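Long-range contacts in U4/U6 snRNA-associated-splicing factor PRP24 (Saccharomyces cerevisiae, PDB 4N0T), which binds U6 snRNA and serves as a recycling factor of the spliceosome, the machinery that removes introns from precursor-messenger RNA: residues M89-P94 and E152-V157; Y96-I101 and I115-L120; Y141-L146 and L156-S161. One frame throughout, in Å; residues are numbered along the deposited sequence.

All three contacts lie in the second RNA recognition motif, whose antiparallel sheet carries U6 nucleotides on one face and packs two helices on the other. Contact 1 joins the central strand 86-90 to strand 154-160; contact 3 sets helix 136-146 behind that second strand and shares Leu156 and Val157 with contact 1. Contact 2 seats helix 98-107 on the sheet's border strand 112-116. The centre of contact 1 lies about 12 Å from the centres of the other two. Phe92 CZ meets Leu117 CD1 of contact 2 at 3.8 Å, and Met89 CE meets Thr158 OG1 of contact 3 at 3.5 Å. Contacts 2 and 3 stay about 6 Å apart at their nearest atoms.

Contact 1: M89-P94 and E152-V157; sequences MTNFPP and EGYTLV. With nucleotides of chain B.
Thr90 and Val157 form a hydrogen-bonded pair of neighbouring antiparallel strands in the RRM sheet, in which Thr90 N to Val157 O and Val157 N to Thr90 O are both 2.9 Å. Their side chains lie alongside one another and point the same way, Thr90 CG2 resting on Val157 CB. Thr90 OG1, anti to the backbone N (chi1 -164°), is turned to the RNA backbone and bonds to the carbonyl of Arg127. On the face of the sheet away from the RNA Met89 and Leu156 meet obliquely: Met89 CG approaches Leu156 CD1 at 3.7 Å, and the same methyl reaches the edge of the Phe92 ring. Beyond the paired strands, Asn91 spends both ends of its amide. ND2 gives a hydrogen bond to Thr155 O, standing well above that carbonyl's plane, and a second to a water that also accepts from Thr155 N. This grip fixes the amide's rotation and presents Asn91 OD1 to N3 of U17 of chain B at 2.7 Å. Asn91 N adds a longer bond to O2' of A18 of chain B, so one residue reads a base and a ribose. The Tyr154 ring lies against the two prolines: Pro93 CA sits over one face, a CH-pi contact 4.2 Å from the centroid, while Pro94 crosses the side chain at about a right angle, its CD 3.4 Å from Tyr154 CZ. A serine in place of Tyr154 would probably take from both prolines the cover of the ring and open a gap beside the uracil of U17 of chain B. Glu152 lays its carboxylate across Pro93 CB and CG. At the rim of the Tyr154 ring, in its plane, CE2 stands 3.3 Å from O2 of U17 of chain B.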
loop_
_atom_site.group_PDB
_atom_site.type_symbol
_atom_site.label_atom_id
_atom_site.label_comp_id
_atom_site.label_asym_id
_atom_site.label_seq_id
_atom_site.Cartn_x
_atom_site.Cartn_y
_atom_site.Cartn_z
ATOM N N MET A 89 6.736 -3.368 9.005
ATOM C CA MET A 89 7.812 -3.159 8.048
ATOM C C MET A 89 7.367 -2.218 6.933
ATOM O O MET A 89 6.239 -2.313 6.444
ATOM C CB MET A 89 8.240 -4.517 7.486
ATOM C CG MET A 89 9.429 -4.496 6.563
ATOM S SD MET A 89 9.775 -6.198 6.014
ATOM C CE MET A 89 10.533 -6.873 7.483
ATOM N N THR A 90 8.232 -1.286 6.547
ATOM C CA THR A 90 7.932 -0.486 5.377
ATOM C C THR A 90 9.175 -0.188 4.543
ATOM O O THR A 90 10.312 -0.488 4.951
ATOM C CB THR A 90 7.179 0.828 5.737
ATOM O OG1 THR A 90 6.595 1.355 4.542
ATOM C CG2 THR A 90 8.133 1.882 6.333
ATOM N N ASN A 91 8.933 0.374 3.362
ATOM C CA ASN A 91 9.994 0.739 2.424
ATOM C C ASN A 91 10.821 -0.457 1.938
ATOM O O ASN A 91 12.024 -0.323 1.662
ATOM C CB ASN A 91 10.916 1.816 2.991
ATOM C CG ASN A 91 11.606 2.614 1.888
ATOM O OD1 ASN A 91 11.006 2.905 0.849
ATOM N ND2 ASN A 91 12.884 2.945 2.098
ATOM N N PHE A 92 10.188 -1.627 1.852
ATOM C CA PHE A 92 10.736 -2.689 1.012
ATOM C C PHE A 92 10.517 -2.281 -0.444
ATOM O O PHE A 92 9.723 -1.377 -0.724
ATOM C CB PHE A 92 10.113 -4.061 1.345
ATOM C CG PHE A 92 8.621 -4.032 1.609
ATOM C CD1 PHE A 92 7.712 -4.105 0.562
ATOM C CD2 PHE A 92 8.136 -3.992 2.919
ATOM C CE1 PHE A 92 6.327 -4.129 0.812
ATOM C CE2 PHE A 92 6.757 -4.004 3.181
ATOM C CZ PHE A 92 5.859 -4.070 2.130
ATOM N N PRO A 93 11.232 -2.919 -1.391
ATOM C CA PRO A 93 11.051 -2.526 -2.795
ATOM C C PRO A 93 9.601 -2.680 -3.275
ATOM O O PRO A 93 8.883 -3.551 -2.781
ATOM C CB PRO A 93 11.975 -3.499 -3.546
ATOM C CG PRO A 93 13.052 -3.790 -2.572
ATOM C CD PRO A 93 12.343 -3.878 -1.229
ATOM N N PRO A 94 9.171 -1.835 -4.226
ATOM C CA PRO A 94 7.792 -1.767 -4.727
ATOM C C PRO A 94 7.234 -3.075 -5.278
ATOM O O PRO A 94 6.008 -3.256 -5.329
ATOM C CB PRO A 94 7.893 -0.741 -5.867
ATOM C CG PRO A 94 9.010 0.135 -5.479
ATOM C CD PRO A 94 9.995 -0.722 -4.737
ATOM N N GLU A 152 17.780 -3.399 -3.038
ATOM C CA GLU A 152 17.528 -2.722 -4.314
ATOM C C GLU A 152 17.532 -1.198 -4.205
ATOM O O GLU A 152 16.796 -0.521 -4.922
ATOM C CB GLU A 152 16.197 -3.179 -4.921
ATOM C CG GLU A 152 16.061 -4.679 -5.127
ATOM C CD GLU A 152 14.694 -5.053 -5.679
ATOM O OE1 GLU A 152 14.018 -4.161 -6.236
ATOM O OE2 GLU A 152 14.292 -6.231 -5.550
ATOM N N GLY A 153 18.350 -0.663 -3.305
ATOM C CA GLY A 153 18.449 0.776 -3.137
ATOM C C GLY A 153 17.497 1.339 -2.093
ATOM O O GLY A 153 17.563 2.527 -1.766
ATOM N N TYR A 154 16.611 0.493 -1.568
ATOM C CA TYR A 154 15.653 0.929 -0.545
ATOM C C TYR A 154 16.137 0.574 0.860
ATOM O O TYR A 154 16.477 -0.581 1.138
ATOM C CB TYR A 154 14.270 0.306 -0.807
ATOM C CG TYR A 154 13.626 0.740 -2.106
ATOM C CD1 TYR A 154 13.900 0.083 -3.306
ATOM C CD2 TYR A 154 12.735 1.813 -2.136
ATOM C CE1 TYR A 154 13.309 0.492 -4.498
ATOM C CE2 TYR A 154 12.142 2.221 -3.318
ATOM C CZ TYR A 154 12.437 1.562 -4.494
ATOM O OH TYR A 154 11.846 1.964 -5.669
ATOM N N THR A 155 16.172 1.561 1.749
ATOM C CA THR A 155 16.520 1.301 3.142
ATOM C C THR A 155 15.285 0.769 3.869
ATOM O O THR A 155 14.319 1.502 4.107
ATOM C CB THR A 155 17.034 2.557 3.852
ATOM O OG1 THR A 155 18.219 3.022 3.196
ATOM C CG2 THR A 155 17.362 2.259 5.300
ATOM N N LEU A 156 15.320 -0.509 4.220
ATOM C CA LEU A 156 14.189 -1.138 4.903
ATOM C C LEU A 156 13.930 -0.551 6.295
ATOM O O LEU A 156 14.861 -0.225 7.046
ATOM C CB LEU A 156 14.419 -2.656 4.997
ATOM C CG LEU A 156 13.207 -3.471 5.446
ATOM C CD1 LEU A 156 12.181 -3.471 4.334
ATOM C CD2 LEU A 156 13.620 -4.917 5.772
ATOM N N VAL A 157 12.653 -0.409 6.644
ATOM C CA VAL A 157 12.280 -0.029 7.999
ATOM C C VAL A 157 11.608 -1.224 8.656
ATOM O O VAL A 157 10.640 -1.764 8.108
ATOM C CB VAL A 157 11.265 1.133 7.989
ATOM C CG1 VAL A 157 10.761 1.401 9.401
ATOM C CG2 VAL A 157 11.898 2.382 7.401
ATOM P P A B 18 4.969 7.935 -1.305
ATOM O OP1 A B 18 3.552 7.805 -1.757
ATOM O OP2 A B 18 5.378 9.072 -0.456
ATOM O "O5'" A B 18 5.410 6.633 -0.483
ATOM C "C5'" A B 18 5.138 5.325 -0.959
ATOM C "C4'" A B 18 5.870 4.279 -0.146
ATOM O "O4'" A B 18 7.300 4.549 -0.150
ATOM C "C3'" A B 18 5.514 4.205 1.332
ATOM O "O3'" A B 18 4.331 3.469 1.565
ATOM C "C2'" A B 18 6.763 3.574 1.939
ATOM O "O2'" A B 18 6.819 2.187 1.649
ATOM C "C1'" A B 18 7.849 4.256 1.116
ATOM N N9 A B 18 8.309 5.519 1.721
ATOM C C8 A B 18 8.163 6.796 1.223
ATOM N N7 A B 18 8.707 7.710 1.983
ATOM C C5 A B 18 9.264 6.999 3.033
ATOM C C6 A B 18 9.981 7.406 4.162
ATOM N N6 A B 18 10.290 8.686 4.418
ATOM N N1 A B 18 10.387 6.459 5.031
ATOM C C2 A B 18 10.094 5.177 4.772
ATOM N N3 A B 18 9.425 4.681 3.733
ATOM C C4 A B 18 9.023 5.650 2.891
ATOM P P U B 17 9.976 11.516 -4.439
ATOM O OP1 U B 17 10.650 10.357 -5.088
ATOM O OP2 U B 17 9.886 12.810 -5.148
ATOM O "O5'" U B 17 8.481 11.044 -4.124
ATOM C "C5'" U B 17 8.164 10.158 -3.053
ATOM C "C4'" U B 17 7.992 8.734 -3.525
ATOM O "O4'" U B 17 9.303 8.127 -3.684
ATOM C "C3'" U B 17 7.265 7.806 -2.553
ATOM O "O3'" U B 17 5.854 7.879 -2.645
ATOM C "C2'" U B 17 7.826 6.435 -2.910
ATOM O "O2'" U B 17 7.210 5.901 -4.073
ATOM C "C1'" U B 17 9.278 6.780 -3.229
ATOM N N1 U B 17 10.101 6.681 -1.998
ATOM C C2 U B 17 10.355 5.399 -1.506
ATOM O O2 U B 17 9.947 4.393 -2.060
ATOM N N3 U B 17 11.097 5.336 -0.357
ATOM C C4 U B 17 11.599 6.417 0.342
ATOM O O4 U B 17 12.241 6.226 1.372
ATOM C C5 U B 17 11.307 7.704 -0.221
ATOM C C6 U B 17 10.581 7.793 -1.345
ATOM P P C B 19 3.091 4.148 2.332
ATOM O OP1 C B 19 2.093 3.075 2.529
ATOM O OP2 C B 19 2.705 5.418 1.648
ATOM O "O5'" C B 19 3.719 4.617 3.720
ATOM C "C5'" C B 19 4.187 3.649 4.653
ATOM C "C4'" C B 19 4.929 4.316 5.774
ATOM O "O4'" C B 19 6.126 4.955 5.252
ATOM C "C3'" C B 19 4.174 5.456 6.434
ATOM O "O3'" C B 19 3.230 4.993 7.377
ATOM C "C2'" C B 19 5.294 6.288 7.022
ATOM O "O2'" C B 19 5.816 5.649 8.183
ATOM C "C1'" C B 19 6.334 6.184 5.908
ATOM N N1 C B 19 6.173 7.273 4.907
ATOM C C2 C B 19 6.735 8.510 5.220
ATOM O O2 C B 19 7.318 8.633 6.318
ATOM N N3 C B 19 6.618 9.525 4.335
ATOM C C4 C B 19 5.970 9.336 3.173
ATOM N N4 C B 19 5.876 10.381 2.325
ATOM C C5 C B 19 5.387 8.080 2.820
ATOM C C6 C B 19 5.511 7.084 3.719
HETATM O O HOH W 1 14.164 -2.222 1.602
HETATM O O HOH W 2 15.353 4.185 0.990
#

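Contact 2: Y96-I101 and I115-L120. With nucleotides of chain B.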
loop_
_atom_site.group_PDB
_atom_site.type_symbol
_atom_site.label_atom_id
_atom_site.label_comp_id
_atom_site.label_asym_id
_atom_site.label_seq_id
_atom_site.Cartn_x
_atom_site.Cartn_y
_atom_site.Cartn_z
ATOM N N TYR A 96 8.321 -6.115 -4.106
ATOM C CA TYR A 96 8.413 -7.169 -3.092
ATOM C C TYR A 96 7.043 -7.780 -2.859
ATOM O O TYR A 96 6.024 -7.079 -2.830
ATOM C CB TYR A 96 8.967 -6.624 -1.777
ATOM C CG TYR A 96 10.292 -7.219 -1.352
ATOM C CD1 TYR A 96 11.321 -7.411 -2.273
ATOM C CD2 TYR A 96 10.523 -7.574 -0.023
ATOM C CE1 TYR A 96 12.534 -7.950 -1.882
ATOM C CE2 TYR A 96 11.740 -8.107 0.376
ATOM C CZ TYR A 96 12.736 -8.292 -0.561
ATOM O OH TYR A 96 13.947 -8.823 -0.181
ATOM N N THR A 97 7.025 -9.101 -2.695
ATOM C CA THR A 97 5.810 -9.839 -2.408
ATOM C C THR A 97 5.865 -10.420 -0.997
ATOM O O THR A 97 6.891 -10.350 -0.306
ATOM C CB THR A 97 5.646 -11.022 -3.372
ATOM O OG1 THR A 97 6.749 -11.922 -3.186
ATOM C CG2 THR A 97 5.627 -10.543 -4.812
ATOM N N GLN A 98 4.753 -11.005 -0.580
ATOM C CA GLN A 98 4.664 -11.666 0.707
ATOM C C GLN A 98 5.766 -12.725 0.817
ATOM O O GLN A 98 6.422 -12.862 1.858
ATOM C CB GLN A 98 3.283 -12.309 0.838
ATOM C CG GLN A 98 2.844 -12.552 2.255
ATOM C CD GLN A 98 1.562 -13.351 2.337
ATOM O OE1 GLN A 98 1.554 -14.478 2.833
ATOM N NE2 GLN A 98 0.471 -12.769 1.857
ATOM N N ARG A 99 5.971 -13.447 -0.281
ATOM C CA ARG A 99 6.981 -14.497 -0.356
ATOM C C ARG A 99 8.371 -13.910 -0.134
ATOM O O ARG A 99 9.180 -14.483 0.602
ATOM C CB ARG A 99 6.901 -15.178 -1.726
ATOM C CG ARG A 99 7.829 -16.368 -1.936
ATOM C CD ARG A 99 7.863 -16.707 -3.429
ATOM N NE ARG A 99 8.203 -18.097 -3.720
ATOM C CZ ARG A 99 7.980 -18.689 -4.893
ATOM N NH1 ARG A 99 7.411 -18.013 -5.884
ATOM N NH2 ARG A 99 8.317 -19.959 -5.074
ATOM N N ASN A 100 8.643 -12.757 -0.754
ATOM C CA ASN A 100 9.933 -12.098 -0.563
ATOM C C ASN A 100 10.174 -11.754 0.896
ATOM O O ASN A 100 11.282 -11.894 1.412
ATOM C CB ASN A 100 10.055 -10.822 -1.415
ATOM C CG ASN A 100 10.058 -11.105 -2.908
ATOM O OD1 ASN A 100 9.396 -10.415 -3.684
ATOM N ND2 ASN A 100 10.809 -12.117 -3.319
ATOM N N ILE A 101 9.130 -11.280 1.573
ATOM C CA ILE A 101 9.273 -10.918 2.971
ATOM C C ILE A 101 9.481 -12.169 3.807
ATOM O O ILE A 101 10.314 -12.192 4.724
ATOM C CB ILE A 101 8.035 -10.133 3.464
ATOM C CG1 ILE A 101 7.947 -8.816 2.692
ATOM C CG2 ILE A 101 8.118 -9.902 4.962
ATOM C CD1 ILE A 101 6.642 -8.032 2.899
ATOM N N ILE A 115 1.873 -12.790 7.289
ATOM C CA ILE A 115 2.372 -11.563 6.688
ATOM C C ILE A 115 1.177 -10.899 6.022
ATOM O O ILE A 115 0.515 -11.497 5.174
ATOM C CB ILE A 115 3.485 -11.869 5.657
ATOM C CG1 ILE A 115 4.665 -12.535 6.356
ATOM C CG2 ILE A 115 4.001 -10.579 5.002
ATOM C CD1 ILE A 115 5.638 -13.212 5.386
ATOM N N ARG A 116 0.887 -9.664 6.418
ATOM C CA ARG A 116 -0.350 -9.007 6.000
ATOM C C ARG A 116 -0.059 -7.686 5.325
ATOM O O ARG A 116 0.564 -6.814 5.909
ATOM C CB ARG A 116 -1.240 -8.780 7.235
ATOM C CG ARG A 116 -1.569 -10.111 7.958
ATOM C CD ARG A 116 -2.500 -9.914 9.151
ATOM N NE ARG A 116 -1.937 -9.177 10.273
ATOM C CZ ARG A 116 -1.188 -9.695 11.244
ATOM N NH1 ARG A 116 -0.853 -10.994 11.242
ATOM N NH2 ARG A 116 -0.776 -8.905 12.227
ATOM N N LEU A 117 -0.547 -7.552 4.094
ATOM C CA LEU A 117 -0.292 -6.374 3.268
ATOM C C LEU A 117 -1.600 -5.609 3.063
ATOM O O LEU A 117 -2.691 -6.194 3.139
ATOM C CB LEU A 117 0.279 -6.826 1.917
ATOM C CG LEU A 117 1.746 -7.276 1.786
ATOM C CD1 LEU A 117 2.678 -6.100 1.707
ATOM C CD2 LEU A 117 2.234 -8.221 2.868
ATOM N N PRO A 118 -1.499 -4.296 2.790
ATOM C CA PRO A 118 -2.688 -3.433 2.746
ATOM C C PRO A 118 -3.335 -3.344 1.365
ATOM O O PRO A 118 -2.689 -3.565 0.329
ATOM C CB PRO A 118 -2.125 -2.066 3.127
ATOM C CG PRO A 118 -0.732 -2.090 2.539
ATOM C CD PRO A 118 -0.252 -3.517 2.796
ATOM N N SER A 119 -4.616 -2.989 1.355
ATOM C CA SER A 119 -5.346 -2.740 0.105
ATOM C C SER A 119 -4.854 -1.467 -0.578
ATOM O O SER A 119 -4.650 -0.426 0.073
ATOM C CB SER A 119 -6.840 -2.566 0.393
ATOM O OG SER A 119 -7.528 -2.050 -0.749
ATOM N N LEU A 120 -4.698 -1.521 -1.900
ATOM C CA LEU A 120 -4.283 -0.329 -2.645
ATOM C C LEU A 120 -5.478 0.409 -3.233
ATOM O O LEU A 120 -5.319 1.327 -4.037
ATOM C CB LEU A 120 -3.319 -0.721 -3.769
ATOM C CG LEU A 120 -2.188 -1.659 -3.349
ATOM C CD1 LEU A 120 -1.228 -1.874 -4.527
ATOM C CD2 LEU A 120 -1.433 -1.106 -2.157
ATOM P P G B 21 -3.577 1.978 8.900
ATOM O OP1 G B 21 -3.763 3.245 8.131
ATOM O OP2 G B 21 -4.557 1.731 10.008
ATOM O "O5'" G B 21 -3.584 0.759 7.884
ATOM C "C5'" G B 21 -3.207 -0.540 8.324
ATOM C "C4'" G B 21 -3.551 -1.591 7.299
ATOM O "O4'" G B 21 -2.940 -2.841 7.703
ATOM C "C3'" G B 21 -5.032 -1.903 7.159
ATOM O "O3'" G B 21 -5.181 -2.535 5.894
ATOM C "C2'" G B 21 -5.217 -2.967 8.233
ATOM O "O2'" G B 21 -6.394 -3.724 8.092
ATOM C "C1'" G B 21 -3.959 -3.791 7.984
ATOM N N9 G B 21 -3.487 -4.599 9.098
ATOM C C8 G B 21 -3.193 -5.931 8.972
ATOM N N7 G B 21 -2.740 -6.433 10.076
ATOM C C5 G B 21 -2.712 -5.390 10.966
ATOM C C6 G B 21 -2.279 -5.368 12.312
ATOM O O6 G B 21 -1.853 -6.323 12.998
ATOM N N1 G B 21 -2.415 -4.105 12.863
ATOM C C2 G B 21 -2.860 -2.991 12.182
ATOM N N2 G B 21 -2.903 -1.844 12.876
ATOM N N3 G B 21 -3.269 -3.002 10.926
ATOM C C4 G B 21 -3.157 -4.221 10.374
ATOM P P A B 22 -6.255 -2.028 4.806
ATOM O OP1 A B 22 -6.161 -3.004 3.694
ATOM O OP2 A B 22 -6.118 -0.576 4.558
ATOM O "O5'" A B 22 -7.651 -2.324 5.502
ATOM C "C5'" A B 22 -8.394 -1.295 6.150
ATOM C "C4'" A B 22 -9.811 -1.755 6.342
ATOM O "O4'" A B 22 -10.418 -1.894 5.028
ATOM C "C3'" A B 22 -9.920 -3.124 7.011
ATOM O "O3'" A B 22 -11.072 -3.171 7.843
ATOM C "C2'" A B 22 -10.098 -4.075 5.833
ATOM O "O2'" A B 22 -10.786 -5.271 6.140
ATOM C "C1'" A B 22 -10.881 -3.217 4.850
ATOM N N9 A B 22 -10.645 -3.609 3.462
ATOM C C8 A B 22 -9.458 -3.646 2.779
ATOM N N7 A B 22 -9.576 -4.075 1.545
ATOM C C5 A B 22 -10.930 -4.344 1.411
ATOM C C6 A B 22 -11.702 -4.826 0.341
ATOM N N6 A B 22 -11.201 -5.138 -0.857
ATOM N N1 A B 22 -13.027 -4.977 0.555
ATOM C C2 A B 22 -13.533 -4.663 1.754
ATOM N N3 A B 22 -12.913 -4.201 2.836
ATOM C C4 A B 22 -11.598 -4.063 2.591
HETATM O O HOH W 3 0.419 -14.805 5.715
#
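Ile115 and the aliphatic part of Gln98 make the closest packing between strand 112-116 and the first turn of helix 98-107 in this RRM. Gln98 CG presses on Ile115 CB at 3.5 Å, the two side chains crossing at a slant; with CG anti to the backbone N (chi1 -157°), the extended chain runs over the isoleucine toward its carbonyl. Ile101 adds looser packing, CG2 to Ile115 CD1 at 4.2 Å and CD1 to Leu117 CD2 at 4.4 Å. The polar link is a water that accepts from Ile115 N and lies 3.1 Å from Gln98 OE1, to which it can donate. The helix start is fixed by a capping box: Asn100 N bonds to Thr97 OG1, and Thr97 N to Asn100 OD1 at 2.9 Å. Contacts to RNA leave from residues further along the second segment. Arg116 grips the Hoogsteen edge of G21 of chain B, NE to N7 and NH2 to O6, both 2.9 Å, while Asp132 holds its NH1 in a salt bridge. Ser119 N bonds to the phosphate oxygen OP1 of A22 of chain B. Helix 98-107 thus covers the border strand 112-116 from behind, and Ile101 reaches past it to Ile131 on the adjoining strand 128-133.

Contact 3: Y141-L146 and L156-S161; sequences YCVEKL and LVTKVS. With nucleotides of chain B.
Val143 and Leu146 of helix 136-146 face Thr158, Val160 and Leu156 along strand 154-160, the second helix of an RRM packing on the back of its sheet. In the first shell Val143 sets its two methyls at different points along the strand. Val143 CG1 lies 3.7 Å from Thr158 O, while Val143 CG2 turns to Val160 and meets Val160 CG2 at 3.9 Å, the two valines crossing at about a right angle. One turn on, Leu146 sets CB against Thr158 OG1 at 3.6 Å and against Leu156 CD2. Leu156 CD2 also rests 3.5 Å from Leu146 O, so the helix end meets the leucine through backbone as well as side chain. Thr158 points toward the helix and divides its branches: its chi1 of -58° puts CG2 anti to the backbone N, where it approaches Cys142 O at 3.9 Å, and OG1 beside that N, facing Leu146. This hydroxyl is buried with no polar partner in the model, which leaves it lodged among carbon atoms.

In the next shell, Asn147 just past the helix accepts from Thr158 N through its OD1 and ties the helix exit to the strand. Cys142 and Leu146 both pack on Leu105 of helix 98-107. Strand residues of the other parity face the RNA: Lys159 lays CD 3.6 Å from N6 of A20 of chain B, and Val157 packs on an adenine base of the bound RNA. Beyond them Ser161 OG comes within 3.4 Å of C2 of A20 of chain B.

The axes of the short segments 141-146 and 157-160 approach to 7.4 Å, their directions 159° apart, nearly antiparallel. Helix 136-146 therefore lies along strand 154-160 and beside helix 98-107, with Cys142 reaching Leu87 on strand 86-90, the next strand of the sheet.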
loop_
_atom_site.group_PDB
_atom_site.type_symbol
_atom_site.label_atom_id
_atom_site.label_comp_id
_atom_site.label_asym_id
_atom_site.label_seq_id
_atom_site.Cartn_x
_atom_site.Cartn_y
_atom_site.Cartn_z
ATOM N N TYR A 141 15.021 -9.684 17.239
ATOM C CA TYR A 141 16.098 -10.088 16.345
ATOM C C TYR A 141 15.839 -9.597 14.916
ATOM O O TYR A 141 16.761 -9.163 14.223
ATOM C CB TYR A 141 16.302 -11.613 16.400
ATOM C CG TYR A 141 17.528 -12.104 15.659
ATOM C CD1 TYR A 141 18.805 -11.737 16.072
ATOM C CD2 TYR A 141 17.412 -12.949 14.560
ATOM C CE1 TYR A 141 19.935 -12.184 15.395
ATOM C CE2 TYR A 141 18.539 -13.403 13.878
ATOM C CZ TYR A 141 19.796 -13.015 14.308
ATOM O OH TYR A 141 20.923 -13.452 13.646
ATOM N N CYS A 142 14.585 -9.648 14.478
ATOM C CA CYS A 142 14.239 -9.094 13.164
ATOM C C CYS A 142 14.547 -7.604 13.079
ATOM O O CYS A 142 15.020 -7.123 12.049
ATOM C CB CYS A 142 12.762 -9.317 12.847
ATOM S SG CYS A 142 12.330 -11.035 12.515
ATOM N N VAL A 143 14.274 -6.867 14.148
ATOM C CA VAL A 143 14.578 -5.435 14.147
ATOM C C VAL A 143 16.091 -5.254 14.039
ATOM O O VAL A 143 16.573 -4.470 13.226
ATOM C CB VAL A 143 14.064 -4.726 15.405
ATOM C CG1 VAL A 143 14.534 -3.261 15.422
ATOM C CG2 VAL A 143 12.534 -4.778 15.470
ATOM N N GLU A 144 16.830 -6.011 14.851
ATOM C CA GLU A 144 18.288 -5.930 14.877
ATOM C C GLU A 144 18.910 -6.162 13.505
ATOM O O GLU A 144 19.770 -5.396 13.071
ATOM C CB GLU A 144 18.855 -6.952 15.868
ATOM C CG GLU A 144 20.373 -6.918 15.980
ATOM C CD GLU A 144 20.953 -8.168 16.633
ATOM O OE1 GLU A 144 20.320 -8.719 17.561
ATOM O OE2 GLU A 144 22.047 -8.600 16.207
ATOM N N LYS A 145 18.456 -7.200 12.806
ATOM C CA LYS A 145 19.064 -7.583 11.537
ATOM C C LYS A 145 18.484 -6.891 10.306
ATOM O O LYS A 145 19.187 -6.734 9.307
ATOM C CB LYS A 145 18.968 -9.097 11.340
ATOM C CG LYS A 145 19.572 -9.922 12.477
ATOM C CD LYS A 145 21.094 -9.832 12.512
ATOM C CE LYS A 145 21.711 -10.450 11.269
ATOM N NZ LYS A 145 23.119 -10.887 11.506
ATOM N N LEU A 146 17.212 -6.486 10.369
ATOM C CA LEU A 146 16.514 -6.035 9.162
ATOM C C LEU A 146 16.258 -4.530 9.107
ATOM O O LEU A 146 16.123 -3.978 8.013
ATOM C CB LEU A 146 15.188 -6.781 8.972
ATOM C CG LEU A 146 15.282 -8.311 8.972
ATOM C CD1 LEU A 146 13.901 -8.946 8.820
ATOM C CD2 LEU A 146 16.223 -8.810 7.876
ATOM N N LEU A 156 15.320 -0.509 4.220
ATOM C CA LEU A 156 14.189 -1.138 4.903
ATOM C C LEU A 156 13.930 -0.551 6.295
ATOM O O LEU A 156 14.861 -0.225 7.046
ATOM C CB LEU A 156 14.419 -2.656 4.997
ATOM C CG LEU A 156 13.207 -3.471 5.446
ATOM C CD1 LEU A 156 12.181 -3.471 4.334
ATOM C CD2 LEU A 156 13.620 -4.917 5.772
ATOM N N VAL A 157 12.653 -0.409 6.644
ATOM C CA VAL A 157 12.280 -0.029 7.999
ATOM C C VAL A 157 11.608 -1.224 8.656
ATOM O O VAL A 157 10.640 -1.764 8.108
ATOM C CB VAL A 157 11.265 1.133 7.989
ATOM C CG1 VAL A 157 10.761 1.401 9.401
ATOM C CG2 VAL A 157 11.898 2.382 7.401
ATOM N N THR A 158 12.142 -1.670 9.796
ATOM C CA THR A 158 11.535 -2.791 10.544
ATOM C C THR A 158 11.404 -2.380 12.008
ATOM O O THR A 158 12.392 -2.005 12.647
ATOM C CB THR A 158 12.377 -4.091 10.426
ATOM O OG1 THR A 158 12.508 -4.445 9.050
ATOM C CG2 THR A 158 11.692 -5.254 11.163
ATOM N N LYS A 159 10.180 -2.429 12.538
ATOM C CA LYS A 159 9.886 -1.955 13.885
ATOM C C LYS A 159 9.045 -2.975 14.641
ATOM O O LYS A 159 8.274 -3.721 14.038
ATOM C CB LYS A 159 9.101 -0.629 13.826
ATOM C CG LYS A 159 9.858 0.561 13.231
ATOM C CD LYS A 159 8.933 1.793 13.111
ATOM C CE LYS A 159 9.673 3.035 12.633
ATOM N NZ LYS A 159 10.474 3.642 13.729
ATOM N N VAL A 160 9.197 -3.004 15.959
ATOM C CA VAL A 160 8.228 -3.676 16.800
ATOM C C VAL A 160 6.919 -2.897 16.636
ATOM O O VAL A 160 6.890 -1.678 16.822
ATOM C CB VAL A 160 8.684 -3.701 18.265
ATOM C CG1 VAL A 160 7.592 -4.261 19.150
ATOM C CG2 VAL A 160 9.951 -4.560 18.397
ATOM N N SER A 161 5.853 -3.590 16.243
ATOM C CA SER A 161 4.585 -2.930 15.908
ATOM C C SER A 161 3.902 -2.225 17.084
ATOM O O SER A 161 3.635 -2.832 18.132
ATOM C CB SER A 161 3.620 -3.940 15.266
ATOM O OG SER A 161 2.362 -3.328 15.018
ATOM P P A B 20 1.782 5.671 7.442
ATOM O OP1 A B 20 1.282 5.953 6.070
ATOM O OP2 A B 20 1.869 6.795 8.411
ATOM O "O5'" A B 20 0.894 4.536 8.109
ATOM C "C5'" A B 20 0.504 3.361 7.391
ATOM C "C4'" A B 20 -0.107 2.344 8.315
ATOM O "O4'" A B 20 0.963 1.742 9.096
ATOM C "C3'" A B 20 -1.123 2.894 9.320
ATOM O "O3'" A B 20 -2.120 1.911 9.579
ATOM C "C2'" A B 20 -0.278 3.078 10.577
ATOM O "O2'" A B 20 -1.014 3.043 11.784
ATOM C "C1'" A B 20 0.692 1.897 10.474
ATOM N N9 A B 20 1.954 2.125 11.177
ATOM C C8 A B 20 2.855 3.138 10.972
ATOM N N7 A B 20 3.873 3.099 11.805
ATOM C C5 A B 20 3.628 1.979 12.590
ATOM C C6 A B 20 4.332 1.392 13.661
ATOM N N6 A B 20 5.483 1.882 14.124
ATOM N N1 A B 20 3.798 0.285 14.224
ATOM C C2 A B 20 2.631 -0.187 13.769
ATOM N N3 A B 20 1.876 0.294 12.775
ATOM C C4 A B 20 2.442 1.373 12.222
#